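Local coordinates for Cg10997-pa (Drosophila melanogaster, PDB 2YV7), which may insert from a soluble, glutathione-transferase-like state into membranes to form pH-dependent chloride channels, and may play a role in ethanol sensitivity, at residues His103-Ile108 with Asn113-Asp118; Val130-Met135 with Gln183-Ala188; Gly189-Asp194 with Asp226-Tyr231. All blocks are in the same frame, centred on the assembly; numbering follows the deposited sequence.

Contact 1 lies on the opposite side of the chain's centre from the other two. Its centre is about 27 Å from that of contact 2 and about 32 Å from that of contact 3, and it touches neither. Contacts 2 and 3 lie about 8 Å apart between centres and do touch. Both use helix 173-193, which packs against helix 128-136 through residues 183-188 and against helix 224-235 through residues 189-194. In contact 1 the side chain of Ile104 is about 11 Å from the bound calcium ion, and helix 97-107 begins at the calcium ligand Asn97.

Contact 1 of 3, residues His103-Ile108 with Asn113-Asp118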
loop_
_atom_site.group_PDB
_atom_site.type_symbol
_atom_site.label_atom_id
_atom_site.label_comp_id
_atom_site.label_asym_id
_atom_site.label_seq_id
_atom_site.Cartn_x
_atom_site.Cartn_y
_atom_site.Cartn_z
ATOM N N HIS A 103 15.887 -0.751 -6.919
ATOM C CA HIS A 103 16.545 0.573 -6.833
ATOM C C HIS A 103 16.453 1.193 -5.442
ATOM O O HIS A 103 17.433 1.723 -4.922
ATOM C CB HIS A 103 15.971 1.539 -7.859
ATOM C CG HIS A 103 16.760 2.794 -8.008
ATOM N ND1 HIS A 103 16.523 3.915 -7.240
ATOM C CD2 HIS A 103 17.813 3.096 -8.812
ATOM C CE1 HIS A 103 17.372 4.867 -7.588
ATOM N NE2 HIS A 103 18.169 4.394 -8.529
ATOM N N ILE A 104 15.274 1.114 -4.812
ATOM C CA ILE A 104 15.116 1.638 -3.478
ATOM C C ILE A 104 16.053 0.911 -2.546
ATOM O O ILE A 104 16.778 1.557 -1.784
ATOM C CB ILE A 104 13.621 1.542 -2.965
ATOM C CG1 ILE A 104 12.761 2.423 -3.861
ATOM C CG2 ILE A 104 13.510 2.036 -1.479
ATOM C CD1 ILE A 104 11.247 2.350 -3.548
ATOM N N MET A 105 16.082 -0.416 -2.650
ATOM C CA MET A 105 16.902 -1.246 -1.755
ATOM C C MET A 105 18.399 -0.993 -1.924
ATOM O O MET A 105 19.125 -0.875 -0.949
ATOM C CB MET A 105 16.667 -2.734 -2.025
ATOM C CG MET A 105 17.680 -3.610 -1.342
ATOM S SD MET A 105 17.234 -5.345 -1.405
ATOM C CE MET A 105 17.364 -5.754 -3.147
ATOM N N LYS A 106 18.851 -0.955 -3.166
ATOM C CA LYS A 106 20.285 -0.914 -3.443
ATOM C C LYS A 106 20.863 0.492 -3.541
ATOM O O LYS A 106 21.971 0.735 -3.063
ATOM C CB LYS A 106 20.598 -1.745 -4.682
ATOM C CG LYS A 106 20.334 -3.235 -4.442
ATOM C CD LYS A 106 20.365 -4.053 -5.729
ATOM C CE LYS A 106 20.441 -5.548 -5.428
ATOM N NZ LYS A 106 21.746 -5.939 -4.795
ATOM N N ASN A 107 20.104 1.426 -4.116
ATOM C CA ASN A 107 20.606 2.777 -4.441
ATOM C C ASN A 107 20.123 3.965 -3.604
ATOM O O ASN A 107 20.726 5.052 -3.637
ATOM C CB ASN A 107 20.362 3.040 -5.920
ATOM C CG ASN A 107 20.997 1.994 -6.789
ATOM O OD1 ASN A 107 20.363 1.420 -7.684
ATOM N ND2 ASN A 107 22.265 1.705 -6.511
ATOM N N ILE A 108 19.056 3.791 -2.831
ATOM C CA ILE A 108 18.602 4.897 -2.004
ATOM C C ILE A 108 19.051 4.704 -0.549
ATOM O O ILE A 108 18.821 3.638 0.042
ATOM C CB ILE A 108 17.065 5.139 -2.119
ATOM C CG1 ILE A 108 16.706 5.641 -3.529
ATOM C CG2 ILE A 108 16.614 6.160 -1.064
ATOM C CD1 ILE A 108 15.243 5.486 -3.914
ATOM N N ASN A 113 18.324 -1.200 5.062
ATOM C CA ASN A 113 17.641 -1.390 6.337
ATOM C C ASN A 113 16.133 -1.593 6.159
ATOM O O ASN A 113 15.511 -2.265 6.954
ATOM C CB ASN A 113 17.902 -0.209 7.291
ATOM C CG ASN A 113 19.403 0.108 7.463
ATOM O OD1 ASN A 113 20.226 -0.790 7.681
ATOM N ND2 ASN A 113 19.753 1.395 7.373
ATOM N N LEU A 114 15.542 -1.009 5.120
ATOM C CA LEU A 114 14.094 -1.095 4.948
ATOM C C LEU A 114 13.745 -2.472 4.347
ATOM O O LEU A 114 12.712 -3.089 4.664
ATOM C CB LEU A 114 13.619 0.036 4.035
ATOM C CG LEU A 114 12.132 0.335 3.892
ATOM C CD1 LEU A 114 11.613 0.844 5.226
ATOM C CD2 LEU A 114 11.862 1.356 2.762
ATOM N N PHE A 115 14.602 -2.946 3.464
ATOM C CA PHE A 115 14.420 -4.243 2.855
ATOM C C PHE A 115 15.060 -5.364 3.682
ATOM O O PHE A 115 16.024 -5.984 3.274
ATOM C CB PHE A 115 14.832 -4.209 1.387
ATOM C CG PHE A 115 13.843 -3.479 0.515
ATOM C CD1 PHE A 115 13.784 -2.088 0.514
ATOM C CD2 PHE A 115 12.936 -4.189 -0.284
ATOM C CE1 PHE A 115 12.877 -1.399 -0.286
ATOM C CE2 PHE A 115 11.994 -3.511 -1.091
ATOM C CZ PHE A 115 11.958 -2.103 -1.087
ATOM N N VAL A 116 14.487 -5.599 4.864
ATOM C CA VAL A 116 14.907 -6.667 5.797
ATOM C C VAL A 116 14.856 -7.979 5.047
ATOM O O VAL A 116 13.995 -8.150 4.196
ATOM C CB VAL A 116 13.946 -6.776 7.039
ATOM C CG1 VAL A 116 14.320 -7.968 7.967
ATOM C CG2 VAL A 116 13.924 -5.498 7.837
ATOM N N GLN A 117 15.786 -8.885 5.345
ATOM C CA GLN A 117 15.735 -10.245 4.811
ATOM C C GLN A 117 14.940 -11.122 5.767
ATOM O O GLN A 117 15.340 -11.350 6.912
ATOM C CB GLN A 117 17.140 -10.826 4.561
ATOM C CG GLN A 117 18.124 -9.890 3.842
ATOM C CD GLN A 117 17.968 -9.884 2.315
ATOM O OE1 GLN A 117 16.930 -9.472 1.774
ATOM N NE2 GLN A 117 19.026 -10.317 1.612
ATOM N N ASP A 118 13.768 -11.566 5.309
ATOM C CA ASP A 118 12.918 -12.433 6.106
ATOM C C ASP A 118 12.069 -13.256 5.136
ATOM O O ASP A 118 10.969 -12.855 4.774
ATOM C CB ASP A 118 12.074 -11.619 7.096
ATOM C CG ASP A 118 11.323 -12.499 8.100
ATOM O OD1 ASP A 118 10.884 -13.605 7.708
ATOM O OD2 ASP A 118 11.157 -12.094 9.287
#
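Met105 and Phe115 form a Met-aromatic contact at the last helix of the thioredoxin-like domain, helix 97-107, where the chain turns back past helix 111-114 on its way to the all-helical part of this GST fold. The two residues are also the closest backbone pair, their CA atoms 6.0 Å apart. Phe115 is the first residue beyond helix 111-114 to leave helical geometry, and it is the centre of an inverse gamma turn closed by a weak bond from Val116 N to Leu114 O. The ring is carried towards helix 97-107 because its CG lies anti to the carbonyl carbon (chi1 -73°).

Contact is made over one face and at the edge. Met105 CB sits over the face, 4.2 Å from the centroid of the Phe115 ring and 24° off its normal, as a CH-pi contact displaced towards the rim. The thioether follows obliquely, with Met105 SD 5.2 Å from that centroid, before the bend at chi3 takes the terminal methyl away. Ile104 approaches near the plane of the ring instead, and its side chain also touches Leu87 and Leu53. With an alanine in place of Phe115, Met105 CB and Ile104 CG2 would probably both lose their aromatic partner, and a gap would be likely to open between helix 97-107 and the turn. The segments bury 189 Å² between them, all through apolar and sulfur contacts. At the ring edge the closest approach is Ile104 CG2 to Phe115 CE1, at 3.7 Å.

Contact 2 of 3, residues Val130-Met135 with Gln183-Ala188; sequences VKLKLM and QHIRVA
Leu132 and Ile185 mark the nearest approach of two helical segments, with their CA atoms 6.4 Å apart. Residues 130-135 belong to helix 128-136 and residues 183-188 to the long helix 173-193, both in the helical C-terminal part of the GST fold, and the two segments run in the same general sense.

From helix 128-136 one side chain, Leu132, makes the close contacts. Its CG stands anti to the backbone N (chi1 173°), which extends both methyls towards the other helix. CD2 rests where His184 passes into Ile185, 3.7 Å from His184 CB and equally 3.7 Å from Ile185 N, thus against main chain as much as side chain. CD1 lies 4.1 Å from Ile185 CA. Ile185 meets Leu132 from the side with its longer branch, its CG1 4.0 Å from Leu132 CD2, while its side chain also touches Leu147 of helix 141-161 and Phe195.

His184 contributes only its CB here. The side chains of Leu132 and His184 cross at about a right angle, and the imidazole is engaged by other groups: NE2 is hydrogen-bonded to Ala39 O, in the thioredoxin-like domain, and ND1 makes a weak hydrogen bond to Pro180 O.

The three touching residues are all buried, and the 154 Å² between the segments is made by van der Waals contact alone. The fit therefore probably depends on the shape of Leu132, whereas the polar end of His184 is free of this interface and ties helix 173-193 to the N-terminal domain.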
loop_
_atom_site.group_PDB
_atom_site.type_symbol
_atom_site.label_atom_id
_atom_site.label_comp_id
_atom_site.label_asym_id
_atom_site.label_seq_id
_atom_site.Cartn_x
_atom_site.Cartn_y
_atom_site.Cartn_z
ATOM N N VAL A 130 -4.408 -11.783 -4.831
ATOM C CA VAL A 130 -5.294 -12.520 -5.746
ATOM C C VAL A 130 -6.525 -13.104 -4.996
ATOM O O VAL A 130 -7.630 -13.160 -5.536
ATOM C CB VAL A 130 -4.533 -13.596 -6.547
ATOM C CG1 VAL A 130 -4.058 -14.627 -5.645
ATOM C CG2 VAL A 130 -5.426 -14.187 -7.603
ATOM N N LYS A 131 -6.360 -13.440 -3.699
ATOM C CA LYS A 131 -7.453 -13.942 -2.919
ATOM C C LYS A 131 -8.566 -12.901 -2.783
ATOM O O LYS A 131 -9.741 -13.272 -2.853
ATOM C CB LYS A 131 -6.993 -14.440 -1.536
ATOM C CG LYS A 131 -6.090 -15.694 -1.736
ATOM C CD LYS A 131 -5.536 -16.241 -0.462
ATOM C CE LYS A 131 -4.266 -17.116 -0.846
ATOM N NZ LYS A 131 -3.612 -17.636 0.373
ATOM N N LEU A 132 -8.184 -11.635 -2.576
ATOM C CA LEU A 132 -9.175 -10.537 -2.540
ATOM C C LEU A 132 -9.835 -10.401 -3.859
ATOM O O LEU A 132 -11.058 -10.406 -3.962
ATOM C CB LEU A 132 -8.525 -9.216 -2.081
ATOM C CG LEU A 132 -9.506 -8.019 -2.211
ATOM C CD1 LEU A 132 -10.749 -8.169 -1.341
ATOM C CD2 LEU A 132 -8.806 -6.648 -1.958
ATOM N N LYS A 133 -9.046 -10.319 -4.924
ATOM C CA LYS A 133 -9.648 -10.289 -6.258
ATOM C C LYS A 133 -10.704 -11.361 -6.533
ATOM O O LYS A 133 -11.768 -11.054 -7.072
ATOM C CB LYS A 133 -8.538 -10.334 -7.341
ATOM C CG LYS A 133 -7.800 -9.034 -7.332
ATOM C CD LYS A 133 -6.962 -8.821 -8.572
ATOM C CE LYS A 133 -5.823 -9.781 -8.653
ATOM N NZ LYS A 133 -4.661 -9.179 -9.421
ATOM N N LEU A 134 -10.417 -12.604 -6.180
ATOM C CA LEU A 134 -11.351 -13.689 -6.500
ATOM C C LEU A 134 -12.644 -13.579 -5.697
ATOM O O LEU A 134 -13.728 -13.984 -6.153
ATOM C CB LEU A 134 -10.658 -15.000 -6.220
ATOM C CG LEU A 134 -9.492 -15.357 -7.150
ATOM C CD1 LEU A 134 -9.043 -16.670 -6.634
ATOM C CD2 LEU A 134 -9.904 -15.468 -8.646
ATOM N N MET A 135 -12.540 -13.055 -4.478
ATOM C CA MET A 135 -13.699 -12.899 -3.595
ATOM C C MET A 135 -14.641 -11.846 -4.118
ATOM O O MET A 135 -15.881 -11.933 -3.985
ATOM C CB MET A 135 -13.184 -12.375 -2.257
ATOM C CG MET A 135 -12.701 -13.303 -1.361
ATOM S SD MET A 135 -12.281 -12.211 0.020
ATOM C CE MET A 135 -13.840 -11.473 0.449
ATOM N N GLN A 183 -6.044 -2.595 3.708
ATOM C CA GLN A 183 -7.011 -1.517 3.474
ATOM C C GLN A 183 -7.966 -1.808 2.286
ATOM O O GLN A 183 -9.185 -1.605 2.466
ATOM C CB GLN A 183 -6.239 -0.184 3.270
ATOM C CG GLN A 183 -7.240 1.015 3.236
ATOM C CD GLN A 183 -7.819 1.359 4.626
ATOM O OE1 GLN A 183 -7.516 0.706 5.605
ATOM N NE2 GLN A 183 -8.650 2.442 4.705
ATOM N N HIS A 184 -7.511 -2.371 1.148
ATOM C CA HIS A 184 -8.432 -2.718 0.060
ATOM C C HIS A 184 -9.355 -3.846 0.525
ATOM O O HIS A 184 -10.515 -3.865 0.223
ATOM C CB HIS A 184 -7.626 -3.201 -1.148
ATOM C CG HIS A 184 -7.034 -2.101 -1.979
ATOM N ND1 HIS A 184 -6.286 -1.063 -1.437
ATOM C CD2 HIS A 184 -6.967 -1.951 -3.323
ATOM C CE1 HIS A 184 -5.896 -0.252 -2.424
ATOM N NE2 HIS A 184 -6.228 -0.812 -3.567
ATOM N N ILE A 185 -8.807 -4.802 1.283
ATOM C CA ILE A 185 -9.642 -5.888 1.866
ATOM C C ILE A 185 -10.775 -5.309 2.703
ATOM O O ILE A 185 -11.921 -5.689 2.436
ATOM C CB ILE A 185 -8.796 -6.867 2.687
ATOM C CG1 ILE A 185 -7.936 -7.745 1.747
ATOM C CG2 ILE A 185 -9.693 -7.838 3.478
ATOM C CD1 ILE A 185 -6.845 -8.549 2.570
ATOM N N ARG A 186 -10.476 -4.403 3.621
ATOM C CA ARG A 186 -11.491 -3.795 4.479
ATOM C C ARG A 186 -12.481 -3.044 3.623
ATOM O O ARG A 186 -13.694 -3.285 3.709
ATOM C CB ARG A 186 -10.895 -2.830 5.508
ATOM C CG ARG A 186 -10.063 -3.469 6.591
ATOM C CD ARG A 186 -9.888 -2.503 7.737
ATOM N NE ARG A 186 -11.163 -2.209 8.432
ATOM C CZ ARG A 186 -11.267 -1.303 9.405
ATOM N NH1 ARG A 186 -10.224 -0.527 9.798
ATOM N NH2 ARG A 186 -12.451 -1.163 9.979
ATOM N N VAL A 187 -11.991 -2.130 2.786
ATOM C CA VAL A 187 -12.928 -1.207 2.085
ATOM C C VAL A 187 -13.730 -1.891 0.984
ATOM O O VAL A 187 -14.972 -1.795 0.946
ATOM C CB VAL A 187 -12.128 0.034 1.568
ATOM C CG1 VAL A 187 -13.000 0.912 0.707
ATOM C CG2 VAL A 187 -11.539 0.820 2.792
ATOM N N ALA A 188 -13.027 -2.593 0.089
ATOM C CA ALA A 188 -13.686 -3.190 -1.050
ATOM C C ALA A 188 -14.410 -4.463 -0.596
ATOM O O ALA A 188 -15.470 -4.756 -1.078
ATOM C CB ALA A 188 -12.716 -3.551 -2.136
#

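Contact 3 of 3, residues Gly189-Asp194 with Asp226-Tyr231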
loop_
_atom_site.group_PDB
_atom_site.type_symbol
_atom_site.label_atom_id
_atom_site.label_comp_id
_atom_site.label_asym_id
_atom_site.label_seq_id
_atom_site.Cartn_x
_atom_site.Cartn_y
_atom_site.Cartn_z
ATOM N N GLY A 189 -13.776 -5.244 0.274
ATOM C CA GLY A 189 -14.415 -6.422 0.889
ATOM C C GLY A 189 -15.820 -6.111 1.420
ATOM O O GLY A 189 -16.790 -6.811 1.084
ATOM N N LYS A 190 -15.923 -5.055 2.211
ATOM C CA LYS A 190 -17.189 -4.690 2.870
ATOM C C LYS A 190 -18.165 -4.164 1.837
ATOM O O LYS A 190 -19.324 -4.637 1.725
ATOM C CB LYS A 190 -16.940 -3.611 3.857
ATOM C CG LYS A 190 -18.155 -3.247 4.643
ATOM C CD LYS A 190 -17.901 -1.864 5.225
ATOM C CE LYS A 190 -18.446 -1.823 6.585
ATOM N NZ LYS A 190 -18.210 -3.190 7.171
ATOM N N TYR A 191 -17.687 -3.236 0.996
ATOM C CA TYR A 191 -18.622 -2.608 0.022
ATOM C C TYR A 191 -19.234 -3.626 -0.945
ATOM O O TYR A 191 -20.477 -3.731 -1.142
ATOM C CB TYR A 191 -17.879 -1.528 -0.774
ATOM C CG TYR A 191 -18.738 -0.809 -1.796
ATOM C CD1 TYR A 191 -18.926 -1.320 -3.099
ATOM C CD2 TYR A 191 -19.422 0.327 -1.427
ATOM C CE1 TYR A 191 -19.751 -0.654 -4.047
ATOM C CE2 TYR A 191 -20.193 1.000 -2.338
ATOM C CZ TYR A 191 -20.380 0.487 -3.628
ATOM O OH TYR A 191 -21.169 1.169 -4.503
ATOM N N PHE A 192 -18.380 -4.427 -1.554
ATOM C CA PHE A 192 -18.859 -5.310 -2.628
ATOM C C PHE A 192 -19.527 -6.563 -2.124
ATOM O O PHE A 192 -20.568 -6.937 -2.694
ATOM C CB PHE A 192 -17.733 -5.703 -3.616
ATOM C CG PHE A 192 -17.276 -4.520 -4.431
ATOM C CD1 PHE A 192 -18.028 -4.087 -5.520
ATOM C CD2 PHE A 192 -16.166 -3.816 -4.063
ATOM C CE1 PHE A 192 -17.651 -2.964 -6.246
ATOM C CE2 PHE A 192 -15.796 -2.698 -4.770
ATOM C CZ PHE A 192 -16.535 -2.264 -5.870
ATOM N N VAL A 193 -18.937 -7.214 -1.120
ATOM C CA VAL A 193 -19.458 -8.569 -0.725
ATOM C C VAL A 193 -19.717 -8.693 0.765
ATOM O O VAL A 193 -19.895 -9.810 1.274
ATOM C CB VAL A 193 -18.556 -9.752 -1.266
ATOM C CG1 VAL A 193 -18.619 -9.776 -2.808
ATOM C CG2 VAL A 193 -17.120 -9.623 -0.745
ATOM N N ASP A 194 -19.877 -7.570 1.457
ATOM C CA ASP A 194 -20.112 -7.612 2.896
ATOM C C ASP A 194 -19.172 -8.531 3.683
ATOM O O ASP A 194 -19.599 -9.287 4.594
ATOM C CB ASP A 194 -21.564 -8.033 3.194
ATOM C CG ASP A 194 -21.997 -7.662 4.600
ATOM O OD1 ASP A 194 -21.411 -6.699 5.252
ATOM O OD2 ASP A 194 -22.951 -8.364 5.053
ATOM N N ASP A 226 -12.247 6.061 -3.824
ATOM C CA ASP A 226 -11.305 5.756 -4.859
ATOM C C ASP A 226 -10.962 4.270 -4.887
ATOM O O ASP A 226 -10.819 3.714 -5.940
ATOM C CB ASP A 226 -10.064 6.660 -4.662
ATOM C CG ASP A 226 -10.407 8.161 -4.862
ATOM O OD1 ASP A 226 -11.022 8.430 -5.907
ATOM O OD2 ASP A 226 -10.136 8.994 -3.970
ATOM N N ILE A 227 -10.795 3.641 -3.722
ATOM C CA ILE A 227 -10.613 2.173 -3.692
ATOM C C ILE A 227 -11.835 1.496 -4.328
ATOM O O ILE A 227 -11.739 0.676 -5.257
ATOM C CB ILE A 227 -10.374 1.670 -2.211
ATOM C CG1 ILE A 227 -9.009 2.128 -1.699
ATOM C CG2 ILE A 227 -10.443 0.103 -2.197
ATOM C CD1 ILE A 227 -8.793 2.071 -0.166
ATOM N N ILE A 228 -13.032 1.879 -3.868
ATOM C CA ILE A 228 -14.264 1.333 -4.458
ATOM C C ILE A 228 -14.412 1.555 -5.975
ATOM O O ILE A 228 -14.700 0.617 -6.721
ATOM C CB ILE A 228 -15.490 1.971 -3.731
ATOM C CG1 ILE A 228 -15.432 1.540 -2.267
ATOM C CG2 ILE A 228 -16.808 1.602 -4.409
ATOM C CD1 ILE A 228 -16.570 2.228 -1.446
ATOM N N ASN A 229 -14.209 2.792 -6.423
ATOM C CA ASN A 229 -14.314 3.111 -7.843
ATOM C C ASN A 229 -13.321 2.262 -8.657
ATOM O O ASN A 229 -13.664 1.736 -9.726
ATOM C CB ASN A 229 -14.095 4.617 -8.067
ATOM C CG ASN A 229 -14.375 5.036 -9.513
ATOM O OD1 ASN A 229 -13.513 5.569 -10.210
ATOM N ND2 ASN A 229 -15.570 4.751 -9.970
ATOM N N HIS A 230 -12.105 2.105 -8.108
ATOM C CA HIS A 230 -11.065 1.267 -8.703
ATOM C C HIS A 230 -11.608 -0.099 -9.059
ATOM O O HIS A 230 -11.510 -0.519 -10.223
ATOM C CB HIS A 230 -9.889 1.216 -7.726
ATOM C CG HIS A 230 -8.727 0.381 -8.162
ATOM N ND1 HIS A 230 -7.625 0.914 -8.810
ATOM C CD2 HIS A 230 -8.445 -0.928 -7.953
ATOM C CE1 HIS A 230 -6.732 -0.042 -9.009
ATOM N NE2 HIS A 230 -7.203 -1.169 -8.494
ATOM N N TYR A 231 -12.228 -0.802 -8.096
ATOM C CA TYR A 231 -12.887 -2.071 -8.399
ATOM C C TYR A 231 -14.153 -1.995 -9.246
ATOM O O TYR A 231 -14.461 -2.930 -9.956
ATOM C CB TYR A 231 -13.105 -2.904 -7.115
ATOM C CG TYR A 231 -11.776 -3.205 -6.497
ATOM C CD1 TYR A 231 -10.953 -4.225 -7.001
ATOM C CD2 TYR A 231 -11.310 -2.435 -5.445
ATOM C CE1 TYR A 231 -9.645 -4.454 -6.467
ATOM C CE2 TYR A 231 -10.046 -2.657 -4.899
ATOM C CZ TYR A 231 -9.241 -3.669 -5.388
ATOM O OH TYR A 231 -8.024 -3.854 -4.848
#
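Ile228 packs against one face of the Tyr191 ring, where helix 173-193 meets helix 224-235 in the all-helical domain of the GST fold. The axes of segments 189-193 and 226-231 come within 10.4 Å and cross at -44°.

The first orientation is a methyl over an aromatic face. Ile228 CG2 is 3.7 Å from the centroid of the Tyr191 ring and only 9° off its normal, almost exactly over the centre, which meets the definition of a CH-pi contact. The other branch of Ile228 reaches the rim on the CB side, with CD1 3.4 Å from Tyr191 CD2, a close fit. Tyr191 can spread over both branches because its CG stands anti to the backbone N (chi1 -180°), which swings the ring out across the isoleucine at about a right angle. Its hydroxyl is hydrogen-bonded to Lys232 NZ, one turn beyond Ile228, so the phenol end also is tied to helix 224-235.

Phe192 enters differently. One face of its ring takes the edge of Tyr191, whose CD1 lies over the centre, so the neighbouring rings form an edge-to-face pair. The far edge of the Phe192 ring is turned to helix 224-235. CZ points, in the plane of the ring, at the backbone carbonyl oxygen of Ile228, 3.5 Å from Ile228 O. Tyr231 bends away from this junction: its side chain touches Leu132 and Leu136, and its hydroxyl is hydrogen-bonded to the hydroxyl of Tyr129. What it offers Phe192 is the base of its side chain, met obliquely, with Tyr231 CB 3.6 Å from Phe192 CE2.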